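Local coordinates for protein S12 family peptidase (Streptomyces sp. 82F2, PDB 3WWX) that hydrolyses amide bonds D-stereospecifically and belongs to the beta-lactamase-like S12 peptidases, which probably work through an active-site serine, at residues Thr196-Arg201 with Glu239-Ser244; His129-Trp134 with Val226-Pro231; Arg245-Phe250 with Ser321-Phe326; Ile54-Thr59 with Tyr158-Phe163. All blocks are in the same frame, centred on the assembly; numbering follows the deposited sequence.

Contact 1: Thr196-Arg201 with Glu239-Ser244; sequences TVPGTR and EMISDS
Glu239 fits its carboxylate into the bend of Val197-Gly199, and here the packing is tight. OE1 takes the amide of Gly199 nearly along its own C-O axis (Gly199 N to Glu239 OE1 2.7 Å). Glu239 OE1 also lies 3.3 Å from Val197 CG1 and against Pro198 CD, so apolar atoms close around the bond. With CG held between backbone N and carbonyl carbon (chi1 68°), the otherwise extended Glu239 chain slides past the Pro198 ring in the opposite direction. Its second oxygen, OE2, is held by the Tyr178 hydroxyl. Next to this, Thr196 and Ile241 exchange two backbone hydrogen bonds, Thr196 N to Ile241 O at 2.9 Å and Ile241 N to Thr196 O at 3.0 Å, while Pro198 CG rests 4.0 Å from Ile241 CD1. The other side is looser. Thr196 is partly exposed, and Thr196 OG1 merely leans on Ile241 CB at 3.6 Å. The chain turns away through Pro198 to Arg201, whose last two residues, Thr200 and Arg201, are exposed. The pairing is a single antiparallel bridge of the hydrogen-bonded type, adding a loop to strand 241-242, and its carboxylate-to-amide bond grips the second residue of a type II' beta turn.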
loop_
_atom_site.group_PDB
_atom_site.type_symbol
_atom_site.label_atom_id
_atom_site.label_comp_id
_atom_site.label_asym_id
_atom_site.label_seq_id
_atom_site.Cartn_x
_atom_site.Cartn_y
_atom_site.Cartn_z
ATOM N N THR A 196 8.186 3.256 -9.868
ATOM C CA THR A 196 8.390 4.689 -9.806
ATOM C C THR A 196 7.565 5.341 -8.702
ATOM O O THR A 196 6.570 4.782 -8.204
ATOM C CB THR A 196 8.056 5.373 -11.146
ATOM O OG1 THR A 196 6.700 5.110 -11.486
ATOM C CG2 THR A 196 8.948 4.872 -12.273
ATOM N N VAL A 197 8.041 6.510 -8.282
ATOM C CA VAL A 197 7.382 7.372 -7.311
ATOM C C VAL A 197 7.038 8.624 -8.113
ATOM O O VAL A 197 7.879 9.511 -8.286
ATOM C CB VAL A 197 8.321 7.725 -6.134
ATOM C CG1 VAL A 197 7.578 8.452 -5.055
ATOM C CG2 VAL A 197 8.978 6.463 -5.576
ATOM N N PRO A 198 5.830 8.673 -8.677
ATOM C CA PRO A 198 5.519 9.702 -9.679
ATOM C C PRO A 198 5.360 11.139 -9.164
ATOM O O PRO A 198 5.455 12.081 -9.944
ATOM C CB PRO A 198 4.199 9.212 -10.283
ATOM C CG PRO A 198 3.595 8.351 -9.219
ATOM C CD PRO A 198 4.754 7.675 -8.545
ATOM N N GLY A 199 5.111 11.319 -7.875
ATOM C CA GLY A 199 4.977 12.673 -7.338
ATOM C C GLY A 199 3.650 13.271 -7.747
ATOM O O GLY A 199 2.600 12.807 -7.292
ATOM N N THR A 200 3.685 14.303 -8.575
ATOM C CA THR A 200 2.438 14.867 -9.107
ATOM C C THR A 200 2.178 14.456 -10.560
ATOM O O THR A 200 1.187 14.869 -11.172
ATOM C CB THR A 200 2.431 16.368 -9.007
ATOM O OG1 THR A 200 3.574 16.803 -9.686
ATOM C CG2 THR A 200 2.554 16.824 -7.571
ATOM N N ARG A 201 3.060 13.644 -11.117
ATOM C CA ARG A 201 2.905 13.226 -12.515
ATOM C C ARG A 201 1.712 12.295 -12.696
ATOM O O ARG A 201 1.551 11.340 -11.926
ATOM C CB ARG A 201 4.154 12.510 -13.000
ATOM C CG ARG A 201 5.378 13.406 -13.046
ATOM C CD ARG A 201 6.514 12.815 -13.858
ATOM N NE ARG A 201 6.787 11.413 -13.590
ATOM C CZ ARG A 201 7.629 10.965 -12.671
ATOM N NH1 ARG A 201 8.289 11.816 -11.887
ATOM N NH2 ARG A 201 7.789 9.643 -12.526
ATOM N N GLU A 239 1.168 6.406 -3.558
ATOM C CA GLU A 239 1.371 6.936 -4.909
ATOM C C GLU A 239 2.114 6.044 -5.905
ATOM O O GLU A 239 2.142 6.379 -7.089
ATOM C CB GLU A 239 2.171 8.246 -4.843
ATOM C CG GLU A 239 3.618 8.119 -4.397
ATOM C CD GLU A 239 4.378 9.390 -4.672
ATOM O OE1 GLU A 239 4.596 9.665 -5.860
ATOM O OE2 GLU A 239 4.739 10.078 -3.696
ATOM N N MET A 240 2.778 4.977 -5.446
ATOM C CA MET A 240 3.743 4.302 -6.329
ATOM C C MET A 240 3.118 3.547 -7.501
ATOM O O MET A 240 1.965 3.128 -7.449
ATOM C CB MET A 240 4.671 3.405 -5.515
ATOM C CG MET A 240 5.598 4.233 -4.643
ATOM S SD MET A 240 6.663 3.271 -3.569
ATOM C CE MET A 240 7.616 2.360 -4.798
ATOM N N ILE A 241 3.915 3.375 -8.553
ATOM C CA ILE A 241 3.558 2.577 -9.718
ATOM C C ILE A 241 4.571 1.458 -9.831
ATOM O O ILE A 241 5.755 1.689 -9.604
ATOM C CB ILE A 241 3.555 3.430 -11.011
ATOM C CG1 ILE A 241 2.549 4.585 -10.863
ATOM C CG2 ILE A 241 3.223 2.569 -12.237
ATOM C CD1 ILE A 241 2.638 5.657 -11.985
ATOM N N SER A 242 4.119 0.244 -10.143
ATOM C CA SER A 242 5.029 -0.884 -10.285
ATOM C C SER A 242 4.410 -1.918 -11.224
ATOM O O SER A 242 3.416 -1.671 -11.877
ATOM C CB SER A 242 5.358 -1.478 -8.909
ATOM O OG SER A 242 6.449 -2.383 -8.980
ATOM N N ASP A 243 5.034 -3.082 -11.313
ATOM C CA ASP A 243 4.462 -4.208 -12.031
ATOM C C ASP A 243 4.509 -5.445 -11.132
ATOM O O ASP A 243 4.949 -5.391 -9.975
ATOM C CB ASP A 243 5.107 -4.425 -13.408
ATOM C CG ASP A 243 6.498 -5.030 -13.351
ATOM O OD1 ASP A 243 6.999 -5.325 -12.256
ATOM O OD2 ASP A 243 7.094 -5.177 -14.445
ATOM N N SER A 244 4.035 -6.562 -11.647
ATOM C CA SER A 244 3.874 -7.754 -10.824
ATOM C C SER A 244 5.191 -8.481 -10.584
ATOM O O SER A 244 5.246 -9.323 -9.712
ATOM C CB SER A 244 2.889 -8.712 -11.474
ATOM O OG SER A 244 1.642 -8.073 -11.743
#

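Contact 2: His129-Trp134 with Val226-Pro231; sequences HRYDTW and VSTLNP
A type I beta turn, His129 to Asp132, closes the end of helix 126-129 and lies against the loop that follows strand 224-225, the two segments running almost parallel, 7° apart. Arg130 reaches that loop side-on: Arg130 NE and NH2 both donate to Thr228 O, at 3.1 Å from NE and 2.9 Å from NH2, with the oxygen in the guanidinium plane. NH2 also donates to Asp225 O, a second carbonyl of the same region. The Tyr131 ring lies with one face on Arg130 CG, and Tyr131 OH shares a 2.6 Å hydrogen bond with Thr228 OG1, which sits at the ring edge. Between backbones, Asn230 N bonds almost straight to Arg130 O (2.8 Å, 175° at the hydrogen), and a water donates to both Arg130 O and Asn230 O. The Asn230 amide is thrown toward the turn because its CG stands opposite the backbone N (chi1 -174°). Asn230 ND2 then donates to Thr133 OG1 and, from above the carbonyl plane rather than on a lone pair, to Tyr131 O at 3.0 Å, while OD1 is held by Ser232 OG. The turn is braced internally by His129 ND1 to Asp132 OD2, 2.8 Å. With the Val226 side chain about 7 Å from the bound octane 1,8-diamine, this is a type I turn hydrogen-bonded to a neighbouring loop, close to the ligand pocket.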
loop_
_atom_site.group_PDB
_atom_site.type_symbol
_atom_site.label_atom_id
_atom_site.label_comp_id
_atom_site.label_asym_id
_atom_site.label_seq_id
_atom_site.Cartn_x
_atom_site.Cartn_y
_atom_site.Cartn_z
ATOM N N HIS A 129 -11.326 17.370 -10.209
ATOM C CA HIS A 129 -10.181 17.572 -9.306
ATOM C C HIS A 129 -9.041 16.579 -9.455
ATOM O O HIS A 129 -8.037 16.692 -8.751
ATOM C CB HIS A 129 -10.691 17.592 -7.861
ATOM C CG HIS A 129 -11.603 18.743 -7.579
ATOM N ND1 HIS A 129 -11.146 20.038 -7.463
ATOM C CD2 HIS A 129 -12.945 18.796 -7.419
ATOM C CE1 HIS A 129 -12.171 20.843 -7.229
ATOM N NE2 HIS A 129 -13.273 20.117 -7.200
ATOM N N ARG A 130 -9.157 15.645 -10.398
ATOM C CA ARG A 130 -8.195 14.552 -10.514
ATOM C C ARG A 130 -6.756 14.972 -10.661
ATOM O O ARG A 130 -5.878 14.186 -10.284
ATOM C CB ARG A 130 -8.549 13.655 -11.700
ATOM C CG ARG A 130 -8.472 14.385 -13.040
ATOM C CD ARG A 130 -9.282 13.726 -14.129
ATOM N NE ARG A 130 -8.775 12.394 -14.463
ATOM C CZ ARG A 130 -9.459 11.486 -15.144
ATOM N NH1 ARG A 130 -10.681 11.773 -15.569
ATOM N NH2 ARG A 130 -8.931 10.287 -15.393
ATOM N N TYR A 131 -6.488 16.158 -11.212
ATOM C CA TYR A 131 -5.114 16.588 -11.443
ATOM C C TYR A 131 -4.614 17.609 -10.412
ATOM O O TYR A 131 -3.485 18.100 -10.524
ATOM C CB TYR A 131 -4.933 17.120 -12.876
ATOM C CG TYR A 131 -5.307 16.084 -13.914
ATOM C CD1 TYR A 131 -4.693 14.834 -13.932
ATOM C CD2 TYR A 131 -6.255 16.344 -14.881
ATOM C CE1 TYR A 131 -5.009 13.891 -14.870
ATOM C CE2 TYR A 131 -6.573 15.397 -15.831
ATOM C CZ TYR A 131 -5.975 14.167 -15.806
ATOM O OH TYR A 131 -6.306 13.217 -16.728
ATOM N N ASP A 132 -5.439 17.904 -9.413
ATOM C CA ASP A 132 -5.058 18.866 -8.365
ATOM C C ASP A 132 -3.883 18.335 -7.543
ATOM O O ASP A 132 -3.770 17.121 -7.282
ATOM C CB ASP A 132 -6.223 19.130 -7.418
ATOM C CG ASP A 132 -7.361 19.904 -8.051
ATOM O OD1 ASP A 132 -7.313 20.248 -9.249
ATOM O OD2 ASP A 132 -8.336 20.112 -7.316
ATOM N N THR A 133 -2.995 19.250 -7.166
ATOM C CA THR A 133 -1.859 18.920 -6.326
ATOM C C THR A 133 -2.189 19.124 -4.867
ATOM O O THR A 133 -2.649 20.199 -4.464
ATOM C CB THR A 133 -0.625 19.746 -6.699
ATOM O OG1 THR A 133 -0.188 19.350 -8.003
ATOM C CG2 THR A 133 0.508 19.515 -5.706
ATOM N N TRP A 134 -1.943 18.077 -4.090
ATOM C CA TRP A 134 -2.134 18.085 -2.651
ATOM C C TRP A 134 -0.793 17.956 -1.985
ATOM O O TRP A 134 -0.112 16.935 -2.147
ATOM C CB TRP A 134 -2.994 16.895 -2.206
ATOM C CG TRP A 134 -4.356 16.868 -2.802
ATOM C CD1 TRP A 134 -4.693 16.429 -4.049
ATOM C CD2 TRP A 134 -5.564 17.303 -2.189
ATOM N NE1 TRP A 134 -6.040 16.567 -4.246
ATOM C CE2 TRP A 134 -6.603 17.090 -3.116
ATOM C CE3 TRP A 134 -5.874 17.843 -0.933
ATOM C CZ2 TRP A 134 -7.930 17.411 -2.829
ATOM C CZ3 TRP A 134 -7.180 18.161 -0.657
ATOM C CH2 TRP A 134 -8.195 17.944 -1.594
ATOM N N VAL A 226 -10.105 6.101 -15.426
ATOM C CA VAL A 226 -9.419 6.861 -14.399
ATOM C C VAL A 226 -7.911 6.625 -14.433
ATOM O O VAL A 226 -7.213 6.816 -13.434
ATOM C CB VAL A 226 -9.999 6.571 -12.988
ATOM C CG1 VAL A 226 -11.440 6.961 -12.919
ATOM C CG2 VAL A 226 -9.829 5.110 -12.592
ATOM N N SER A 227 -7.401 6.244 -15.596
ATOM C CA SER A 227 -5.987 5.904 -15.715
ATOM C C SER A 227 -5.086 7.033 -15.239
ATOM O O SER A 227 -4.110 6.789 -14.524
ATOM C CB SER A 227 -5.646 5.526 -17.159
ATOM O OG SER A 227 -6.479 4.470 -17.636
ATOM N N THR A 228 -5.400 8.258 -15.648
ATOM C CA THR A 228 -4.575 9.406 -15.311
ATOM C C THR A 228 -5.149 10.206 -14.140
ATOM O O THR A 228 -6.326 10.521 -14.101
ATOM C CB THR A 228 -4.398 10.336 -16.514
ATOM O OG1 THR A 228 -5.682 10.756 -16.992
ATOM C CG2 THR A 228 -3.658 9.619 -17.626
ATOM N N LEU A 229 -4.276 10.509 -13.193
ATOM C CA LEU A 229 -4.625 11.282 -11.995
ATOM C C LEU A 229 -3.322 11.739 -11.348
ATOM O O LEU A 229 -2.278 11.121 -11.550
ATOM C CB LEU A 229 -5.464 10.441 -10.997
ATOM C CG LEU A 229 -4.857 9.128 -10.470
ATOM C CD1 LEU A 229 -3.932 9.348 -9.262
ATOM C CD2 LEU A 229 -5.965 8.158 -10.122
ATOM N N ASN A 230 -3.408 12.812 -10.572
ATOM C CA ASN A 230 -2.294 13.330 -9.787
ATOM C C ASN A 230 -2.172 12.514 -8.499
ATOM O O ASN A 230 -3.064 12.569 -7.654
ATOM C CB ASN A 230 -2.543 14.807 -9.470
ATOM C CG ASN A 230 -1.378 15.478 -8.772
ATOM O OD1 ASN A 230 -0.701 14.891 -7.912
ATOM N ND2 ASN A 230 -1.144 16.741 -9.121
ATOM N N PRO A 231 -1.088 11.726 -8.351
ATOM C CA PRO A 231 -1.010 10.785 -7.227
ATOM C C PRO A 231 -0.716 11.416 -5.881
ATOM O O PRO A 231 -0.621 10.669 -4.885
ATOM C CB PRO A 231 0.157 9.862 -7.613
ATOM C CG PRO A 231 0.465 10.149 -9.008
ATOM C CD PRO A 231 0.007 11.517 -9.310
HETATM O O HOH W 1 -5.933 12.995 -7.865
#

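Contact 3: Arg245-Phe250 with Ser321-Phe326; sequences RDLQTF and SLAGNF
The flat group that carries this contact is the Gln248 carboxamide, and Ser321 meets it in the carbonyl plane, on a lone pair of OE1; no rings stack between the two segments. Ser321 OG donates to Gln248 OE1 at 2.6 Å, with a C=O...donor angle of 124°. At the other end of the amide, NE2 donates to Ser244 O one turn earlier, which fixes the rotation of the group. Gln248 gets there by leaving the helix with CG beside the backbone N (chi1 -68°) and then running straight out, so its methylenes pass over the Ser321 side chain, Gln248 CG coming 3.6 Å from Ser321 OG. That hydroxyl is gripped a second time, by Arg252 NH1, so the buried amide and hydroxyl each have partners. Gln248 also touches Gln28 and Arg30 of the adjacent strand 24-31. The apolar half of the contact is small: Ala323 CB packs 3.8 Å from Leu247 CB and 4.1 Å from Gln248 CG. Short residues on this face of the strand let the helix come close, 7.3 Å between axes at an angle of 145°. Leu322 points away, onto helix 334-343 behind the sheet. Helices on both faces of a central antiparallel sheet make up the alpha/beta domain of the serine beta-lactamase fold.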
loop_
_atom_site.group_PDB
_atom_site.type_symbol
_atom_site.label_atom_id
_atom_site.label_comp_id
_atom_site.label_asym_id
_atom_site.label_seq_id
_atom_site.Cartn_x
_atom_site.Cartn_y
_atom_site.Cartn_z
ATOM N N ARG A 245 6.213 -8.157 -11.360
ATOM C CA ARG A 245 7.559 -8.697 -11.151
ATOM C C ARG A 245 8.287 -7.940 -10.038
ATOM O O ARG A 245 8.742 -8.535 -9.051
ATOM C CB ARG A 245 8.368 -8.610 -12.434
ATOM C CG ARG A 245 9.746 -9.242 -12.352
ATOM C CD ARG A 245 10.509 -9.128 -13.643
ATOM N NE ARG A 245 11.775 -9.858 -13.555
ATOM C CZ ARG A 245 12.630 -10.004 -14.563
ATOM N NH1 ARG A 245 12.360 -9.476 -15.751
ATOM N NH2 ARG A 245 13.757 -10.682 -14.383
ATOM N N ASP A 246 8.374 -6.620 -10.172
ATOM C CA ASP A 246 9.091 -5.810 -9.204
ATOM C C ASP A 246 8.474 -5.940 -7.816
ATOM O O ASP A 246 9.178 -5.913 -6.822
ATOM C CB ASP A 246 9.056 -4.340 -9.603
ATOM C CG ASP A 246 10.071 -3.981 -10.684
ATOM O OD1 ASP A 246 10.701 -4.882 -11.288
ATOM O OD2 ASP A 246 10.210 -2.757 -10.944
ATOM N N LEU A 247 7.149 -6.041 -7.738
ATOM C CA LEU A 247 6.544 -6.147 -6.412
ATOM C C LEU A 247 6.998 -7.419 -5.705
ATOM O O LEU A 247 7.247 -7.409 -4.498
ATOM C CB LEU A 247 5.021 -6.061 -6.462
ATOM C CG LEU A 247 4.456 -4.673 -6.743
ATOM C CD1 LEU A 247 2.947 -4.786 -6.818
ATOM C CD2 LEU A 247 4.869 -3.652 -5.703
ATOM N N GLN A 248 7.115 -8.505 -6.466
ATOM C CA GLN A 248 7.643 -9.738 -5.891
ATOM C C GLN A 248 9.104 -9.571 -5.482
ATOM O O GLN A 248 9.504 -9.975 -4.385
ATOM C CB GLN A 248 7.532 -10.897 -6.868
ATOM C CG GLN A 248 6.134 -11.339 -7.160
ATOM C CD GLN A 248 6.162 -12.467 -8.137
ATOM O OE1 GLN A 248 6.391 -13.624 -7.756
ATOM N NE2 GLN A 248 6.037 -12.146 -9.406
ATOM N N THR A 249 9.912 -8.972 -6.348
ATOM C CA THR A 249 11.324 -8.754 -6.008
ATOM C C THR A 249 11.462 -8.020 -4.670
ATOM O O THR A 249 12.264 -8.377 -3.793
ATOM C CB THR A 249 12.012 -7.957 -7.116
ATOM O OG1 THR A 249 11.880 -8.696 -8.337
ATOM C CG2 THR A 249 13.486 -7.712 -6.786
ATOM N N PHE A 250 10.642 -6.994 -4.503
ATOM C CA PHE A 250 10.664 -6.200 -3.291
ATOM C C PHE A 250 10.225 -7.001 -2.062
ATOM O O PHE A 250 10.970 -7.077 -1.067
ATOM C CB PHE A 250 9.779 -4.951 -3.439
ATOM C CG PHE A 250 9.554 -4.223 -2.128
ATOM C CD1 PHE A 250 10.610 -3.598 -1.470
ATOM C CD2 PHE A 250 8.286 -4.170 -1.547
ATOM C CE1 PHE A 250 10.403 -2.949 -0.270
ATOM C CE2 PHE A 250 8.083 -3.514 -0.348
ATOM C CZ PHE A 250 9.155 -2.903 0.292
ATOM N N SER A 321 6.269 -16.107 -3.672
ATOM C CA SER A 321 5.681 -14.776 -3.853
ATOM C C SER A 321 4.572 -14.741 -4.904
ATOM O O SER A 321 4.485 -15.601 -5.790
ATOM C CB SER A 321 6.777 -13.790 -4.244
ATOM O OG SER A 321 7.452 -14.213 -5.403
ATOM N N LEU A 322 3.764 -13.683 -4.799
ATOM C CA LEU A 322 2.651 -13.422 -5.698
ATOM C C LEU A 322 2.419 -11.920 -5.738
ATOM O O LEU A 322 2.485 -11.261 -4.707
ATOM C CB LEU A 322 1.404 -14.108 -5.162
ATOM C CG LEU A 322 0.044 -13.761 -5.808
ATOM C CD1 LEU A 322 -0.070 -14.287 -7.224
ATOM C CD2 LEU A 322 -1.122 -14.285 -4.935
ATOM N N ALA A 323 2.109 -11.382 -6.908
ATOM C CA ALA A 323 1.640 -9.988 -6.992
ATOM C C ALA A 323 0.720 -9.881 -8.175
ATOM O O ALA A 323 0.842 -10.632 -9.135
ATOM C CB ALA A 323 2.808 -9.015 -7.128
ATOM N N GLY A 324 -0.218 -8.951 -8.121
ATOM C CA GLY A 324 -1.130 -8.789 -9.241
ATOM C C GLY A 324 -2.043 -7.600 -9.104
ATOM O O GLY A 324 -1.989 -6.860 -8.126
ATOM N N ASN A 325 -2.934 -7.462 -10.082
ATOM C CA ASN A 325 -3.762 -6.267 -10.198
ATOM C C ASN A 325 -5.053 -6.535 -10.949
ATOM O O ASN A 325 -5.053 -7.258 -11.965
ATOM C CB ASN A 325 -2.975 -5.155 -10.910
ATOM C CG ASN A 325 -3.746 -3.840 -10.977
ATOM O OD1 ASN A 325 -4.310 -3.472 -12.012
ATOM N ND2 ASN A 325 -3.789 -3.123 -9.863
ATOM N N PHE A 326 -6.124 -5.916 -10.466
ATOM C CA PHE A 326 -7.378 -5.797 -11.198
ATOM C C PHE A 326 -7.546 -4.340 -11.589
ATOM O O PHE A 326 -7.347 -3.449 -10.758
ATOM C CB PHE A 326 -8.569 -6.165 -10.306
ATOM C CG PHE A 326 -8.517 -7.556 -9.711
ATOM C CD1 PHE A 326 -7.912 -8.605 -10.375
ATOM C CD2 PHE A 326 -9.127 -7.796 -8.503
ATOM C CE1 PHE A 326 -7.896 -9.876 -9.823
ATOM C CE2 PHE A 326 -9.125 -9.077 -7.937
ATOM C CZ PHE A 326 -8.509 -10.107 -8.611
#

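Contact 4: Ile54-Thr59 with Tyr158-Phe163; sequences ITKTFT and YSNTNF
Hydrogen bonds from Lys56 lead the contact: Lys56 NZ donates to Tyr158 OH at 2.6 Å and to Asn160 OD1 at 2.9 Å. The oxygen of Asn160 is approached nearly end-on, at a C=O...donor angle of 164°, whereas NZ stands oblique to the Tyr158 ring as the two side chains come from opposite directions. A bend at the last torsion of the lysine (chi4 67°) turns NZ off its extended chain toward both acceptors. Asn160 is steadied at its other end, ND2 donating to Thr112 OG1. The sequence around Lys56, starting at Ser53, is the SxxK motif of the beta-lactamase-like family, and Tyr158 to Asn160 matches its YxN motif, so these hydrogen bonds lie in what is probably the active site; the Asn160 side chain is about 9 Å from the bound octane 1,8-diamine. Of apolar kind is the CH-pi contact of Lys56 CD over a face of the Phe163 ring, 3.7 Å from its centroid and 16° off the normal. The ring crosses the lysine chain at about a right angle, and Phe163 CE2 also approaches Lys56 O at 3.3 Å. One turn on, Thr59 CG2 touches Phe163 CD2 at 3.9 Å, while the Thr59 hydroxyl bonds to Ala236 O.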
loop_
_atom_site.group_PDB
_atom_site.type_symbol
_atom_site.label_atom_id
_atom_site.label_comp_id
_atom_site.label_asym_id
_atom_site.label_seq_id
_atom_site.Cartn_x
_atom_site.Cartn_y
_atom_site.Cartn_z
ATOM N N ILE A 54 0.080 -0.402 -1.138
ATOM C CA ILE A 54 1.342 -1.132 -1.097
ATOM C C ILE A 54 2.537 -0.187 -0.897
ATOM O O ILE A 54 3.567 -0.566 -0.321
ATOM C CB ILE A 54 1.455 -2.004 -2.353
ATOM C CG1 ILE A 54 0.601 -3.259 -2.192
ATOM C CG2 ILE A 54 2.906 -2.370 -2.681
ATOM C CD1 ILE A 54 0.320 -3.971 -3.505
ATOM N N THR A 55 2.384 1.060 -1.334
ATOM C CA THR A 55 3.399 2.084 -1.104
ATOM C C THR A 55 3.798 2.148 0.356
ATOM O O THR A 55 4.961 2.410 0.688
ATOM C CB THR A 55 2.863 3.459 -1.527
ATOM O OG1 THR A 55 2.494 3.440 -2.918
ATOM C CG2 THR A 55 3.883 4.563 -1.296
ATOM N N LYS A 56 2.842 1.912 1.250
ATOM C CA LYS A 56 3.111 1.974 2.678
ATOM C C LYS A 56 4.271 1.076 3.097
ATOM O O LYS A 56 5.002 1.416 4.015
ATOM C CB LYS A 56 1.873 1.604 3.476
ATOM C CG LYS A 56 0.771 2.636 3.402
ATOM C CD LYS A 56 -0.351 2.323 4.383
ATOM C CE LYS A 56 -1.423 3.402 4.391
ATOM N NZ LYS A 56 -2.178 3.475 3.129
ATOM N N THR A 57 4.422 -0.092 2.479
ATOM C CA THR A 57 5.515 -0.970 2.876
ATOM C C THR A 57 6.863 -0.330 2.545
ATOM O O THR A 57 7.829 -0.467 3.308
ATOM C CB THR A 57 5.405 -2.329 2.198
ATOM O OG1 THR A 57 4.082 -2.839 2.352
ATOM C CG2 THR A 57 6.398 -3.294 2.812
ATOM N N PHE A 58 6.933 0.374 1.415
ATOM C CA PHE A 58 8.153 1.090 1.048
ATOM C C PHE A 58 8.451 2.192 2.065
ATOM O O PHE A 58 9.572 2.341 2.543
ATOM C CB PHE A 58 8.041 1.677 -0.357
ATOM C CG PHE A 58 8.018 0.639 -1.450
ATOM C CD1 PHE A 58 6.824 0.033 -1.820
ATOM C CD2 PHE A 58 9.170 0.276 -2.117
ATOM C CE1 PHE A 58 6.776 -0.922 -2.831
ATOM C CE2 PHE A 58 9.123 -0.698 -3.131
ATOM C CZ PHE A 58 7.934 -1.279 -3.490
ATOM N N THR A 59 7.444 2.979 2.404
ATOM C CA THR A 59 7.601 4.035 3.386
ATOM C C THR A 59 8.091 3.511 4.735
ATOM O O THR A 59 9.041 4.070 5.328
ATOM C CB THR A 59 6.257 4.772 3.528
ATOM O OG1 THR A 59 5.910 5.297 2.244
ATOM C CG2 THR A 59 6.316 5.886 4.556
ATOM N N TYR A 158 -7.202 1.689 10.227
ATOM C CA TYR A 158 -6.383 2.031 9.081
ATOM C C TYR A 158 -6.588 3.484 8.717
ATOM O O TYR A 158 -7.720 3.899 8.441
ATOM C CB TYR A 158 -6.783 1.146 7.918
ATOM C CG TYR A 158 -5.831 1.155 6.766
ATOM C CD1 TYR A 158 -5.907 2.131 5.797
ATOM C CD2 TYR A 158 -4.875 0.167 6.633
ATOM C CE1 TYR A 158 -5.039 2.122 4.706
ATOM C CE2 TYR A 158 -4.014 0.146 5.550
ATOM C CZ TYR A 158 -4.110 1.114 4.594
ATOM O OH TYR A 158 -3.284 1.115 3.505
ATOM N N SER A 159 -5.499 4.251 8.686
ATOM C CA SER A 159 -5.583 5.679 8.392
ATOM C C SER A 159 -4.473 6.126 7.456
ATOM O O SER A 159 -3.285 5.921 7.728
ATOM C CB SER A 159 -5.498 6.498 9.683
ATOM O OG SER A 159 -5.402 7.872 9.363
ATOM N N ASN A 160 -4.873 6.716 6.342
ATOM C CA ASN A 160 -3.900 7.145 5.352
ATOM C C ASN A 160 -3.070 8.306 5.875
ATOM O O ASN A 160 -1.923 8.484 5.460
ATOM C CB ASN A 160 -4.633 7.476 4.057
ATOM C CG ASN A 160 -5.160 6.234 3.391
ATOM O OD1 ASN A 160 -4.401 5.298 3.155
ATOM N ND2 ASN A 160 -6.458 6.161 3.187
ATOM N N THR A 161 -3.623 9.093 6.800
ATOM C CA THR A 161 -2.875 10.212 7.374
ATOM C C THR A 161 -1.622 9.708 8.063
ATOM O O THR A 161 -0.590 10.384 8.069
ATOM C CB THR A 161 -3.717 10.975 8.399
ATOM O OG1 THR A 161 -5.030 11.158 7.863
ATOM C CG2 THR A 161 -3.095 12.342 8.682
ATOM N N ASN A 162 -1.685 8.511 8.618
ATOM C CA ASN A 162 -0.526 7.965 9.312
ATOM C C ASN A 162 0.683 7.892 8.419
ATOM O O ASN A 162 1.788 8.188 8.879
ATOM C CB ASN A 162 -0.824 6.583 9.856
ATOM C CG ASN A 162 -1.670 6.631 11.103
ATOM O OD1 ASN A 162 -1.549 7.566 11.897
ATOM N ND2 ASN A 162 -2.508 5.633 11.296
ATOM N N PHE A 163 0.494 7.518 7.154
ATOM C CA PHE A 163 1.635 7.358 6.255
ATOM C C PHE A 163 2.020 8.627 5.527
ATOM O O PHE A 163 3.179 8.777 5.162
ATOM C CB PHE A 163 1.457 6.153 5.343
ATOM C CG PHE A 163 1.840 4.867 6.035
ATOM C CD1 PHE A 163 1.026 4.332 7.028
ATOM C CD2 PHE A 163 3.020 4.221 5.733
ATOM C CE1 PHE A 163 1.386 3.197 7.715
ATOM C CE2 PHE A 163 3.378 3.065 6.420
ATOM C CZ PHE A 163 2.558 2.551 7.407
#

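How the contacts relate
Contacts 3 and 4 are buried, whereas contacts 1 and 2 are only partly so, and the chemistry follows. Contact 4, nearest the centre of the chain, joins two helix starts by lysine bonds and CH-pi packing; contact 3 sets a helix on the central sheet with one short bond between side chains. Contact 1 combines backbone pairing with one carboxylate-to-amide bond, and contact 2 has a spread of polar bonds between loops. Contact 1 ties the set together: Met240 N meets Thr55 OG1 of contact 4, Ser244 leads into the helix of contact 3, and Pro198 packs on Pro231 of contact 2. Phe250 and Phe58 stack between contacts 3 and 4.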